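Local coordinates for prolyl endopeptidase (PDB 2BKL), which probably hydrolyses peptide bonds that follow proline, and less readily alanine, in oligopeptides, as a serine protease of the prolyl oligopeptidase family, at residues 449-454 against 476-481; 503-508 against 536-541; 528-533 against 554-559; 541-546 against 603-608. One frame throughout, in Å; residues are numbered along the deposited sequence.

Contact 1: residues 449-454 against 476-481. With ZAH (N-[(benzyloxy)carbonyl]-L-alanyl-L-proline), chain C.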
loop_
_atom_site.group_PDB
_atom_site.type_symbol
_atom_site.label_atom_id
_atom_site.label_comp_id
_atom_site.label_asym_id
_atom_site.label_seq_id
_atom_site.Cartn_x
_atom_site.Cartn_y
_atom_site.Cartn_z
ATOM N N LEU A 449 -8.326 19.508 2.179
ATOM C CA LEU A 449 -8.103 18.289 1.418
ATOM C C LEU A 449 -8.317 17.111 2.366
ATOM O O LEU A 449 -7.615 16.978 3.360
ATOM C CB LEU A 449 -6.693 18.258 0.861
ATOM C CG LEU A 449 -6.256 17.032 0.063
ATOM C CD1 LEU A 449 -7.084 16.837 -1.139
ATOM C CD2 LEU A 449 -4.790 17.228 -0.326
ATOM N N LEU A 450 -9.276 16.271 2.048
ATOM C CA LEU A 450 -9.711 15.145 2.872
ATOM C C LEU A 450 -9.335 13.856 2.136
ATOM O O LEU A 450 -9.743 13.647 0.982
ATOM C CB LEU A 450 -11.228 15.211 3.107
ATOM C CG LEU A 450 -11.899 13.952 3.661
ATOM C CD1 LEU A 450 -11.341 13.584 5.056
ATOM C CD2 LEU A 450 -13.382 14.120 3.690
ATOM N N TYR A 451 -8.553 13.039 2.809
ATOM C CA TYR A 451 -7.989 11.809 2.273
ATOM C C TYR A 451 -8.561 10.594 3.007
ATOM O O TYR A 451 -8.752 10.602 4.229
ATOM C CB TYR A 451 -6.472 11.862 2.484
ATOM C CG TYR A 451 -5.644 10.672 2.067
ATOM C CD1 TYR A 451 -5.753 10.159 0.802
ATOM C CD2 TYR A 451 -4.664 10.161 2.905
ATOM C CE1 TYR A 451 -4.948 9.091 0.375
ATOM C CE2 TYR A 451 -3.846 9.109 2.495
ATOM C CZ TYR A 451 -4.051 8.557 1.234
ATOM O OH TYR A 451 -3.290 7.482 0.755
ATOM N N GLY A 452 -8.797 9.531 2.254
ATOM C CA GLY A 452 -9.228 8.272 2.822
ATOM C C GLY A 452 -8.887 7.108 1.913
ATOM O O GLY A 452 -8.461 7.291 0.786
ATOM N N TYR A 453 -9.045 5.899 2.447
ATOM C CA TYR A 453 -8.835 4.670 1.685
ATOM C C TYR A 453 -10.003 3.744 1.963
ATOM O O TYR A 453 -10.930 3.695 1.171
ATOM C CB TYR A 453 -7.481 4.058 2.020
ATOM C CG TYR A 453 -7.090 2.830 1.217
ATOM C CD1 TYR A 453 -6.594 2.943 -0.065
ATOM C CD2 TYR A 453 -7.169 1.564 1.751
ATOM C CE1 TYR A 453 -6.183 1.819 -0.768
ATOM C CE2 TYR A 453 -6.786 0.429 1.039
ATOM C CZ TYR A 453 -6.307 0.567 -0.213
ATOM O OH TYR A 453 -5.893 -0.563 -0.898
ATOM N N GLY A 454 -10.009 3.066 3.104
ATOM C CA GLY A 454 -11.176 2.327 3.562
ATOM C C GLY A 454 -11.290 0.948 2.956
ATOM O O GLY A 454 -12.169 0.690 2.149
ATOM N N GLY A 476 -4.312 25.993 4.319
ATOM C CA GLY A 476 -5.127 24.827 4.092
ATOM C C GLY A 476 -5.188 23.881 5.272
ATOM O O GLY A 476 -4.386 23.942 6.189
ATOM N N VAL A 477 -6.191 23.008 5.222
ATOM C CA VAL A 477 -6.390 21.934 6.198
ATOM C C VAL A 477 -6.227 20.625 5.464
ATOM O O VAL A 477 -6.709 20.472 4.337
ATOM C CB VAL A 477 -7.787 22.030 6.802
ATOM C CG1 VAL A 477 -8.147 20.814 7.701
ATOM C CG2 VAL A 477 -7.952 23.374 7.561
ATOM N N TYR A 478 -5.528 19.706 6.096
ATOM C CA TYR A 478 -5.371 18.335 5.588
ATOM C C TYR A 478 -6.002 17.403 6.584
ATOM O O TYR A 478 -5.664 17.436 7.775
ATOM C CB TYR A 478 -3.896 17.987 5.421
ATOM C CG TYR A 478 -3.613 16.583 4.929
ATOM C CD1 TYR A 478 -4.035 16.170 3.682
ATOM C CD2 TYR A 478 -2.882 15.700 5.703
ATOM C CE1 TYR A 478 -3.751 14.877 3.217
ATOM C CE2 TYR A 478 -2.587 14.426 5.254
ATOM C CZ TYR A 478 -3.033 14.028 4.018
ATOM O OH TYR A 478 -2.744 12.741 3.532
ATOM N N ALA A 479 -6.922 16.552 6.132
ATOM C CA ALA A 479 -7.637 15.643 7.020
ATOM C C ALA A 479 -7.539 14.238 6.484
ATOM O O ALA A 479 -7.598 14.033 5.267
ATOM C CB ALA A 479 -9.105 16.064 7.131
ATOM N N VAL A 480 -7.387 13.269 7.379
ATOM C CA VAL A 480 -7.247 11.856 7.031
ATOM C C VAL A 480 -8.234 11.062 7.910
ATOM O O VAL A 480 -8.098 11.044 9.131
ATOM C CB VAL A 480 -5.788 11.351 7.251
ATOM C CG1 VAL A 480 -5.670 9.901 6.806
ATOM C CG2 VAL A 480 -4.791 12.245 6.498
ATOM N N ALA A 481 -9.223 10.430 7.283
ATOM C CA ALA A 481 -10.255 9.693 8.015
ATOM C C ALA A 481 -9.913 8.231 8.121
ATOM O O ALA A 481 -9.486 7.621 7.114
ATOM C CB ALA A 481 -11.600 9.889 7.364
HETATM C C1 ZAH C . -5.200 -0.490 -4.623
HETATM O O2 ZAH C . -6.046 -0.227 -3.527
HETATM C C3 ZAH C . -5.328 -1.939 -5.151
HETATM C C4 ZAH C . -6.733 -2.228 -5.688
HETATM C C5 ZAH C . -7.530 -2.808 -4.527
HETATM C C6 ZAH C . -6.535 -3.410 -3.571
HETATM N N7 ZAH C . -5.247 -2.977 -4.100
HETATM C C8 ZAH C . -4.088 -3.402 -3.603
HETATM O O9 ZAH C . -2.979 -3.005 -4.201
HETATM C C10 ZAH C . -4.014 -4.550 -2.573
HETATM C C11 ZAH C . -4.206 -3.847 -1.229
HETATM N N14 ZAH C . -2.728 -5.201 -2.576
HETATM C C15 ZAH C . -2.383 -6.027 -3.535
HETATM O O16 ZAH C . -3.220 -6.367 -4.481
HETATM O O17 ZAH C . -1.064 -6.587 -3.502
HETATM C C18 ZAH C . -0.715 -7.356 -4.680
HETATM C C19 ZAH C . 0.782 -7.682 -4.730
HETATM C C20 ZAH C . 1.331 -8.527 -3.757
HETATM C C21 ZAH C . 2.694 -8.821 -3.784
HETATM C C22 ZAH C . 3.499 -8.291 -4.796
HETATM C C23 ZAH C . 2.951 -7.468 -5.784
HETATM C C24 ZAH C . 1.591 -7.161 -5.747
HETATM O O HOH W 1 -9.489 5.479 5.359
#

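Contact 2: residues 503-508 against 536-541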
loop_
_atom_site.group_PDB
_atom_site.type_symbol
_atom_site.label_atom_id
_atom_site.label_comp_id
_atom_site.label_asym_id
_atom_site.label_seq_id
_atom_site.Cartn_x
_atom_site.Cartn_y
_atom_site.Cartn_z
ATOM N N GLN A 503 -20.689 -0.046 1.422
ATOM C CA GLN A 503 -21.315 1.254 1.471
ATOM C C GLN A 503 -21.024 1.967 2.785
ATOM O O GLN A 503 -21.026 3.199 2.841
ATOM C CB GLN A 503 -22.825 1.167 1.235
ATOM C CG GLN A 503 -23.577 2.487 1.238
ATOM C CD GLN A 503 -23.097 3.442 0.192
ATOM O OE1 GLN A 503 -22.876 3.027 -0.948
ATOM N NE2 GLN A 503 -23.025 4.742 0.523
ATOM N N ASN A 504 -20.801 1.229 3.876
ATOM C CA ASN A 504 -20.437 1.884 5.139
ATOM C C ASN A 504 -19.178 2.747 5.020
ATOM O O ASN A 504 -19.052 3.771 5.677
ATOM C CB ASN A 504 -20.186 0.866 6.225
ATOM C CG ASN A 504 -21.443 0.152 6.723
ATOM O OD1 ASN A 504 -22.567 0.635 6.596
ATOM N ND2 ASN A 504 -21.243 -1.010 7.331
ATOM N N VAL A 505 -18.225 2.344 4.182
ATOM C CA VAL A 505 -16.997 3.084 4.001
ATOM C C VAL A 505 -17.334 4.441 3.405
ATOM O O VAL A 505 -16.830 5.482 3.844
ATOM C CB VAL A 505 -16.060 2.357 3.031
ATOM C CG1 VAL A 505 -14.794 3.116 2.821
ATOM C CG2 VAL A 505 -15.761 0.971 3.550
ATOM N N PHE A 506 -18.171 4.434 2.379
ATOM C CA PHE A 506 -18.579 5.641 1.715
ATOM C C PHE A 506 -19.386 6.528 2.637
ATOM O O PHE A 506 -19.146 7.742 2.699
ATOM C CB PHE A 506 -19.331 5.330 0.409
ATOM C CG PHE A 506 -18.643 4.295 -0.483
ATOM C CD1 PHE A 506 -17.275 4.234 -0.577
ATOM C CD2 PHE A 506 -19.397 3.382 -1.207
ATOM C CE1 PHE A 506 -16.665 3.310 -1.395
ATOM C CE2 PHE A 506 -18.771 2.429 -2.032
ATOM C CZ PHE A 506 -17.424 2.413 -2.125
ATOM N N ASP A 507 -20.272 5.918 3.418
ATOM C CA ASP A 507 -21.025 6.685 4.420
ATOM C C ASP A 507 -20.113 7.334 5.471
ATOM O O ASP A 507 -20.302 8.490 5.835
ATOM C CB ASP A 507 -22.076 5.835 5.078
ATOM C CG ASP A 507 -23.179 5.418 4.154
ATOM O OD1 ASP A 507 -23.401 6.054 3.093
ATOM O OD2 ASP A 507 -23.869 4.450 4.464
ATOM N N ASP A 508 -19.095 6.617 5.927
ATOM C CA ASP A 508 -18.109 7.194 6.830
ATOM C C ASP A 508 -17.411 8.381 6.196
ATOM O O ASP A 508 -17.136 9.356 6.866
ATOM C CB ASP A 508 -17.060 6.162 7.248
ATOM C CG ASP A 508 -17.594 5.060 8.125
ATOM O OD1 ASP A 508 -18.759 5.104 8.604
ATOM O OD2 ASP A 508 -16.865 4.059 8.335
ATOM N N GLY A 536 -9.380 5.411 -4.877
ATOM C CA GLY A 536 -9.926 5.984 -6.088
ATOM C C GLY A 536 -11.388 5.616 -6.221
ATOM O O GLY A 536 -12.205 6.425 -6.571
ATOM N N LEU A 537 -11.714 4.343 -5.928
ATOM C CA LEU A 537 -13.090 3.887 -5.827
ATOM C C LEU A 537 -13.841 4.759 -4.811
ATOM O O LEU A 537 -14.945 5.227 -5.077
ATOM C CB LEU A 537 -13.109 2.412 -5.409
ATOM C CG LEU A 537 -14.450 1.855 -4.972
ATOM C CD1 LEU A 537 -15.474 1.955 -6.090
ATOM C CD2 LEU A 537 -14.288 0.440 -4.534
ATOM N N LEU A 538 -13.217 4.957 -3.642
ATOM C CA LEU A 538 -13.809 5.788 -2.592
ATOM C C LEU A 538 -14.253 7.139 -3.092
ATOM O O LEU A 538 -15.405 7.540 -2.904
ATOM C CB LEU A 538 -12.826 5.980 -1.451
ATOM C CG LEU A 538 -13.225 7.017 -0.401
ATOM C CD1 LEU A 538 -14.461 6.562 0.354
ATOM C CD2 LEU A 538 -12.052 7.211 0.535
ATOM N N VAL A 539 -13.357 7.869 -3.741
ATOM C CA VAL A 539 -13.705 9.236 -4.164
ATOM C C VAL A 539 -14.653 9.251 -5.361
ATOM O O VAL A 539 -15.454 10.176 -5.500
ATOM C CB VAL A 539 -12.477 10.180 -4.342
ATOM C CG1 VAL A 539 -11.732 10.278 -3.050
ATOM C CG2 VAL A 539 -11.568 9.746 -5.472
ATOM N N GLY A 540 -14.573 8.247 -6.230
ATOM C CA GLY A 540 -15.559 8.098 -7.280
ATOM C C GLY A 540 -16.957 7.842 -6.775
ATOM O O GLY A 540 -17.940 8.420 -7.295
ATOM N N ALA A 541 -17.078 7.002 -5.739
ATOM C CA ALA A 541 -18.352 6.734 -5.087
ATOM C C ALA A 541 -18.859 8.005 -4.390
ATOM O O ALA A 541 -20.011 8.372 -4.496
ATOM C CB ALA A 541 -18.199 5.577 -4.110
#

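Contact 3: residues 528-533 against 554-559. With ZAH (N-[(benzyloxy)carbonyl]-L-alanyl-L-proline), chain C.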
loop_
_atom_site.group_PDB
_atom_site.type_symbol
_atom_site.label_atom_id
_atom_site.label_comp_id
_atom_site.label_asym_id
_atom_site.label_seq_id
_atom_site.Cartn_x
_atom_site.Cartn_y
_atom_site.Cartn_z
ATOM N N ALA A 528 -11.819 19.582 -1.057
ATOM C CA ALA A 528 -11.380 18.564 -2.026
ATOM C C ALA A 528 -11.215 17.217 -1.326
ATOM O O ALA A 528 -10.863 17.140 -0.143
ATOM C CB ALA A 528 -10.072 18.980 -2.659
ATOM N N ILE A 529 -11.445 16.152 -2.082
ATOM C CA ILE A 529 -11.160 14.795 -1.641
ATOM C C ILE A 529 -10.158 14.140 -2.546
ATOM O O ILE A 529 -10.114 14.399 -3.748
ATOM C CB ILE A 529 -12.430 13.955 -1.518
ATOM C CG1 ILE A 529 -13.272 13.932 -2.804
ATOM C CG2 ILE A 529 -13.238 14.413 -0.312
ATOM C CD1 ILE A 529 -14.434 12.990 -2.759
ATOM N N TYR A 530 -9.336 13.283 -1.955
ATOM C CA TYR A 530 -8.274 12.557 -2.640
ATOM C C TYR A 530 -8.304 11.099 -2.212
ATOM O O TYR A 530 -8.419 10.797 -1.027
ATOM C CB TYR A 530 -6.854 13.118 -2.332
ATOM C CG TYR A 530 -5.732 12.316 -3.023
ATOM C CD1 TYR A 530 -5.305 11.077 -2.514
ATOM C CD2 TYR A 530 -5.178 12.717 -4.202
ATOM C CE1 TYR A 530 -4.333 10.318 -3.154
ATOM C CE2 TYR A 530 -4.179 11.971 -4.832
ATOM C CZ TYR A 530 -3.788 10.776 -4.320
ATOM O OH TYR A 530 -2.792 10.052 -4.977
ATOM N N GLY A 531 -8.161 10.210 -3.189
ATOM C CA GLY A 531 -7.903 8.821 -2.891
ATOM C C GLY A 531 -7.265 8.130 -4.060
ATOM O O GLY A 531 -7.474 8.534 -5.188
ATOM N N GLY A 532 -6.532 7.061 -3.781
ATOM C CA GLY A 532 -5.954 6.235 -4.849
ATOM C C GLY A 532 -6.271 4.732 -4.758
ATOM O O GLY A 532 -6.305 4.246 -3.600
ATOM N N SER A 533 -6.496 4.041 -5.924
ATOM C CA SER A 533 -6.709 2.585 -6.015
ATOM C C SER A 533 -8.095 2.173 -5.408
ATOM O O SER A 533 -9.245 2.584 -6.046
ATOM C CB SER A 533 -5.511 1.862 -5.360
ATOM O OG SER A 533 -5.536 0.460 -5.671
ATOM N N VAL A 554 -9.675 14.474 -6.552
ATOM C CA VAL A 554 -8.455 13.944 -7.148
ATOM C C VAL A 554 -8.513 12.425 -6.989
ATOM O O VAL A 554 -8.568 11.919 -5.868
ATOM C CB VAL A 554 -7.175 14.515 -6.511
ATOM C CG1 VAL A 554 -5.945 13.982 -7.259
ATOM C CG2 VAL A 554 -7.193 16.042 -6.531
ATOM N N CYS A 555 -8.485 11.708 -8.121
ATOM C CA CYS A 555 -8.792 10.266 -8.145
ATOM C C CYS A 555 -7.613 9.610 -8.825
ATOM O O CYS A 555 -7.397 9.817 -10.018
ATOM C CB CYS A 555 -10.106 10.051 -8.905
ATOM S SG CYS A 555 -10.610 8.352 -9.103
ATOM N N ALA A 556 -6.820 8.843 -8.094
ATOM C CA ALA A 556 -5.592 8.229 -8.600
ATOM C C ALA A 556 -5.740 6.740 -8.817
ATOM O O ALA A 556 -6.366 6.022 -8.020
ATOM C CB ALA A 556 -4.417 8.487 -7.650
ATOM N N VAL A 557 -5.130 6.290 -9.913
ATOM C CA VAL A 557 -5.037 4.876 -10.316
ATOM C C VAL A 557 -6.219 4.049 -9.816
ATOM O O VAL A 557 -6.042 3.086 -9.065
ATOM C CB VAL A 557 -3.681 4.270 -9.940
ATOM C CG1 VAL A 557 -2.589 4.825 -10.871
ATOM C CG2 VAL A 557 -3.335 4.475 -8.512
ATOM N N PRO A 558 -7.432 4.401 -10.235
ATOM C CA PRO A 558 -8.642 3.928 -9.544
ATOM C C PRO A 558 -9.313 2.663 -10.075
ATOM O O PRO A 558 -9.186 2.322 -11.266
ATOM C CB PRO A 558 -9.596 5.074 -9.756
ATOM C CG PRO A 558 -9.267 5.532 -11.220
ATOM C CD PRO A 558 -7.759 5.444 -11.228
ATOM N N LEU A 559 -10.106 2.026 -9.212
ATOM C CA LEU A 559 -11.165 1.099 -9.607
ATOM C C LEU A 559 -12.473 1.858 -9.650
ATOM O O LEU A 559 -12.834 2.504 -8.661
ATOM C CB LEU A 559 -11.270 -0.034 -8.580
ATOM C CG LEU A 559 -10.096 -1.000 -8.539
ATOM C CD1 LEU A 559 -10.098 -1.854 -7.289
ATOM C CD2 LEU A 559 -10.079 -1.871 -9.802
HETATM C C1 ZAH C . -5.200 -0.490 -4.623
HETATM O O2 ZAH C . -6.046 -0.227 -3.527
HETATM C C3 ZAH C . -5.328 -1.939 -5.151
HETATM C C4 ZAH C . -6.733 -2.228 -5.688
HETATM C C5 ZAH C . -7.530 -2.808 -4.527
HETATM C C6 ZAH C . -6.535 -3.410 -3.571
HETATM N N7 ZAH C . -5.247 -2.977 -4.100
HETATM C C8 ZAH C . -4.088 -3.402 -3.603
HETATM O O9 ZAH C . -2.979 -3.005 -4.201
HETATM C C10 ZAH C . -4.014 -4.550 -2.573
HETATM C C11 ZAH C . -4.206 -3.847 -1.229
HETATM N N14 ZAH C . -2.728 -5.201 -2.576
HETATM C C15 ZAH C . -2.383 -6.027 -3.535
HETATM O O16 ZAH C . -3.220 -6.367 -4.481
HETATM O O17 ZAH C . -1.064 -6.587 -3.502
HETATM C C18 ZAH C . -0.715 -7.356 -4.680
HETATM C C19 ZAH C . 0.782 -7.682 -4.730
HETATM C C20 ZAH C . 1.331 -8.527 -3.757
HETATM C C21 ZAH C . 2.694 -8.821 -3.784
HETATM C C22 ZAH C . 3.499 -8.291 -4.796
HETATM C C23 ZAH C . 2.951 -7.468 -5.784
HETATM C C24 ZAH C . 1.591 -7.161 -5.747
#

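Contact 4: residues 541-546 against 603-608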
loop_
_atom_site.group_PDB
_atom_site.type_symbol
_atom_site.label_atom_id
_atom_site.label_comp_id
_atom_site.label_asym_id
_atom_site.label_seq_id
_atom_site.Cartn_x
_atom_site.Cartn_y
_atom_site.Cartn_z
ATOM N N ALA A 541 -17.078 7.002 -5.739
ATOM C CA ALA A 541 -18.352 6.734 -5.087
ATOM C C ALA A 541 -18.859 8.005 -4.390
ATOM O O ALA A 541 -20.011 8.372 -4.496
ATOM C CB ALA A 541 -18.199 5.577 -4.110
ATOM N N ALA A 542 -17.956 8.696 -3.717
ATOM C CA ALA A 542 -18.347 9.886 -2.972
ATOM C C ALA A 542 -18.903 10.931 -3.951
ATOM O O ALA A 542 -19.955 11.518 -3.692
ATOM C CB ALA A 542 -17.182 10.433 -2.197
ATOM N N MET A 543 -18.221 11.147 -5.086
ATOM C CA MET A 543 -18.617 12.232 -5.990
ATOM C C MET A 543 -19.869 11.888 -6.766
ATOM O O MET A 543 -20.598 12.786 -7.159
ATOM C CB MET A 543 -17.479 12.645 -6.904
ATOM C CG MET A 543 -17.232 11.792 -8.061
ATOM S SD MET A 543 -16.047 12.549 -9.253
ATOM C CE MET A 543 -16.783 13.605 -10.077
ATOM N N THR A 544 -20.132 10.597 -6.996
ATOM C CA THR A 544 -21.352 10.204 -7.701
ATOM C C THR A 544 -22.563 10.146 -6.780
ATOM O O THR A 544 -23.696 10.375 -7.224
ATOM C CB THR A 544 -21.186 8.866 -8.468
ATOM O OG1 THR A 544 -20.650 7.847 -7.629
ATOM C CG2 THR A 544 -20.219 9.006 -9.680
ATOM N N GLN A 545 -22.351 9.824 -5.508
ATOM C CA GLN A 545 -23.451 9.764 -4.521
ATOM C C GLN A 545 -23.891 11.107 -3.973
ATOM O O GLN A 545 -25.093 11.369 -3.845
ATOM C CB GLN A 545 -23.060 8.844 -3.354
ATOM C CG GLN A 545 -22.921 7.400 -3.795
ATOM C CD GLN A 545 -22.633 6.432 -2.677
ATOM O OE1 GLN A 545 -22.327 6.819 -1.545
ATOM N NE2 GLN A 545 -22.716 5.140 -2.994
ATOM N N ARG A 546 -22.925 11.944 -3.616
ATOM C CA ARG A 546 -23.191 13.198 -2.930
ATOM C C ARG A 546 -22.298 14.289 -3.480
ATOM O O ARG A 546 -21.487 14.874 -2.756
ATOM C CB ARG A 546 -22.973 13.052 -1.432
ATOM C CG ARG A 546 -23.861 12.020 -0.780
ATOM C CD ARG A 546 -25.207 12.490 -0.468
ATOM N NE ARG A 546 -25.270 13.638 0.446
ATOM C CZ ARG A 546 -25.069 13.641 1.772
ATOM N NH1 ARG A 546 -24.734 12.570 2.470
ATOM N NH2 ARG A 546 -25.228 14.789 2.425
ATOM N N VAL A 603 -26.410 16.970 -13.412
ATOM C CA VAL A 603 -25.773 17.190 -12.114
ATOM C C VAL A 603 -24.494 17.983 -12.308
ATOM O O VAL A 603 -23.692 17.667 -13.188
ATOM C CB VAL A 603 -25.464 15.869 -11.458
ATOM C CG1 VAL A 603 -24.601 16.029 -10.213
ATOM C CG2 VAL A 603 -26.741 15.159 -11.101
ATOM N N ARG A 604 -24.289 19.022 -11.505
ATOM C CA ARG A 604 -23.013 19.721 -11.485
ATOM C C ARG A 604 -22.092 18.946 -10.555
ATOM O O ARG A 604 -22.307 18.875 -9.345
ATOM C CB ARG A 604 -23.158 21.175 -11.029
ATOM C CG ARG A 604 -24.141 22.001 -11.880
ATOM C CD ARG A 604 -24.701 23.260 -11.179
ATOM N NE ARG A 604 -24.146 24.489 -11.748
ATOM C CZ ARG A 604 -22.972 25.029 -11.412
ATOM N NH1 ARG A 604 -22.196 24.466 -10.486
ATOM N NH2 ARG A 604 -22.569 26.147 -12.009
ATOM N N TYR A 605 -21.066 18.356 -11.140
ATOM C CA TYR A 605 -20.104 17.570 -10.394
ATOM C C TYR A 605 -19.001 18.466 -9.870
ATOM O O TYR A 605 -18.723 19.528 -10.408
ATOM C CB TYR A 605 -19.528 16.431 -11.285
ATOM C CG TYR A 605 -20.564 15.339 -11.449
ATOM C CD1 TYR A 605 -20.839 14.450 -10.418
ATOM C CD2 TYR A 605 -21.329 15.239 -12.615
ATOM C CE1 TYR A 605 -21.777 13.491 -10.551
ATOM C CE2 TYR A 605 -22.307 14.299 -12.739
ATOM C CZ TYR A 605 -22.543 13.427 -11.718
ATOM O OH TYR A 605 -23.560 12.515 -11.795
ATOM N N PRO A 606 -18.309 17.976 -8.860
ATOM C CA PRO A 606 -17.045 18.599 -8.482
ATOM C C PRO A 606 -16.066 18.569 -9.638
ATOM O O PRO A 606 -16.117 17.665 -10.478
ATOM C CB PRO A 606 -16.522 17.694 -7.353
ATOM C CG PRO A 606 -17.635 16.869 -6.926
ATOM C CD PRO A 606 -18.630 16.820 -8.014
ATOM N N ALA A 607 -15.137 19.505 -9.667
ATOM C CA ALA A 607 -13.996 19.431 -10.589
ATOM C C ALA A 607 -13.237 18.125 -10.341
ATOM O O ALA A 607 -13.106 17.720 -9.191
ATOM C CB ALA A 607 -13.084 20.637 -10.398
ATOM N N LEU A 608 -12.718 17.497 -11.394
ATOM C CA LEU A 608 -12.111 16.191 -11.302
ATOM C C LEU A 608 -10.746 16.171 -11.945
ATOM O O LEU A 608 -10.608 16.576 -13.105
ATOM C CB LEU A 608 -13.019 15.162 -11.961
ATOM C CG LEU A 608 -12.526 13.740 -12.090
ATOM C CD1 LEU A 608 -12.302 13.137 -10.696
ATOM C CD2 LEU A 608 -13.527 12.880 -12.874
HETATM O O HOH W 2 -24.673 11.690 -9.322
#

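Contact 1: residues 449-454 against 476-481
L449 and Y451 bond in parallel to V477, A479 and A481 through four backbone hydrogen bonds. L449 N gives to V477 O, and L449 O takes A479 N at 2.9 Å. Y451 N gives to A479 O, and Y451 O takes A481 N at 3.1 Å. All four are nearly straight. The amide and carbonyl of L450 turn the other way, to A528 and Y530. Beyond the strand, a water accepts from Y453 N and donates to A481 O at 2.8 Å. Y453 OH donates to ZAH O2 at 2.7 Å. Y451 CG is anti to the backbone N (chi1 177°), which lays the ring beside Y478 and V480. Y478 OH is 3.3 Å from Y451 CD2, which also meets V480 CG1 at 4.0 Å. An alanine in place of Y451 would probably leave a gap beside V480 and the Y478 hydroxyl. The strands flank helix 469-473 in a beta-alpha-beta unit of the alpha/beta-hydrolase sheet; the loop after strand 448-451 brings Y453 to the ligand pocket.

Contact 2: residues 503-508 against 536-541
F506 reaches helix 534-545 because its CG stands anti to its own carbonyl carbon (chi1 -47°), which carries the ring across to A541. L538 answers with CG anti to its backbone N (chi1 170°), and the F506 and L538 side chains slide past each other in opposite directions. The A541 methyl sits over the middle of one ring face. Its CB is 3.6 Å from the centroid of the F506 ring, almost exactly on the ring normal, a clear CH-pi contact. L538 CD1 takes the ring edge, 3.8 Å from F506 CD1 and near the ring plane. L537 crosses F506 at about a right angle, with L537 CG 4.2 Å from F506 CZ. V505 adds a lighter touch, its CG1 lying 4.3 Å from L538 CD1. No hydrogen bond joins the two segments. Within 503-508, Q503 NE2 donates to D507 OD1 at 2.9 Å, meeting the carboxylate from above its plane. Q503 OE1 lies at the F506 ring edge and accepts from Q545 NE2. The two segment axes approach to 9.9 Å and cross at -68°. Y593 of helix 584-593 stacks edge-to-face with F506 and also touches L537. F509, one turn further along helix 503-518, packs on L538 and V539. V539 in turn reaches V553 and C555 of strand 552-556, and F509 reaches L450, so both helices pack on the sheet.

Contact 3: residues 528-533 against 554-559
S533 N donates to A556 O at 2.9 Å, just where strand 527-532 gives way to helix 534-545. G531, S533 and G535 fit the GxSxG nucleophile elbow of alpha/beta hydrolases. S533 has the strained backbone expected there, with phi 70° and psi -112°. Its OG is covalently bonded to C1 of ZAH, which marks it as the nucleophile. L559 lies at the same end: its N makes a weak hydrogen bond to S533 O, and its CD1 touches ZAH C4. Behind the elbow the strands run parallel. V554 N gives to I529 O, G531 N to V554 O, and A556 N to G531 O. G532 leaves room for the A556 methyl, since a CB on G532 would come tightly against it. The Y530 ring lies along the same face of the sheet, with CG anti to the backbone N (chi1 178°). Its CD2 presses on V554 CG1 at 3.4 Å, and Y530 OH lies 3.5 Å from A556 CB. A serine at Y530 would probably open a gap beside V554 and leave the A556 methyl without its cover. Further out, L667 of helix 657-674 packs on both Y530 and V554. V557 touches H651 and D616, which with S533 fit a Ser-His-Asp triad. The S533 CA-H also points to V557 O, with CA and O 3.2 Å apart.

Contact 4: residues 541-546 against 603-608
M543 makes the apolar part of this contact, against Y605, P606 and L608. Its CG lies between its backbone N and carbonyl carbon (chi1 79°), and the chain bends at chi3 (-78°). This brings the thioether and its methyl across the other segment. M543 CE meets Y605 CB at 4.1 Å. M543 SD meets L608 CD1 at the same distance, the two side chains crossing at about a right angle. M543 CB faces P606 CG at 4.2 Å. The Y605 ring contributes its edge, with M543 O near the ring plane and 3.7 Å from Y605 CE1. One face of that ring is covered by V603 CG1 from its own segment. The polar part is one water, which donates to T544 O at 2.7 Å and to Y605 OH at 2.8 Å. The Y605 hydroxyl is also hydrogen-bonded to R600 O. T544 OG1 bonds back to G540 O in its own helix. F627 of helix 622-632 touches M543, T544 and L608, and V553 of strand 552-556 touches M543, P606 and L608. With no direct hydrogen bond, helix 534-545 joins the start of strand 607-613 and the residues before it by shape fit around M543, plus one bridging water.

Contacts 1 and 3 lie in one sheet, with centres 12 Å apart. Strands 448-451 and 527-532 are neighbours there, and Y451 CD1 packs 3.3 Å from Y530 O. Both contacts touch ZAH. Contact 2 packs two helices on the sheet's flank against each other, and its L538 CD2 lies 3.5 Å from G452 C of contact 1. The side chain of L537 is about 8 Å from ZAH. Helix 534-545, which follows S533, serves contacts 2 and 4, which share A541. Contact 4 meets contact 3 where I529 CD1 touches A542 CB at 3.8 Å. Contacts 1 and 4 do not touch; their nearest atoms are about 8 Å apart.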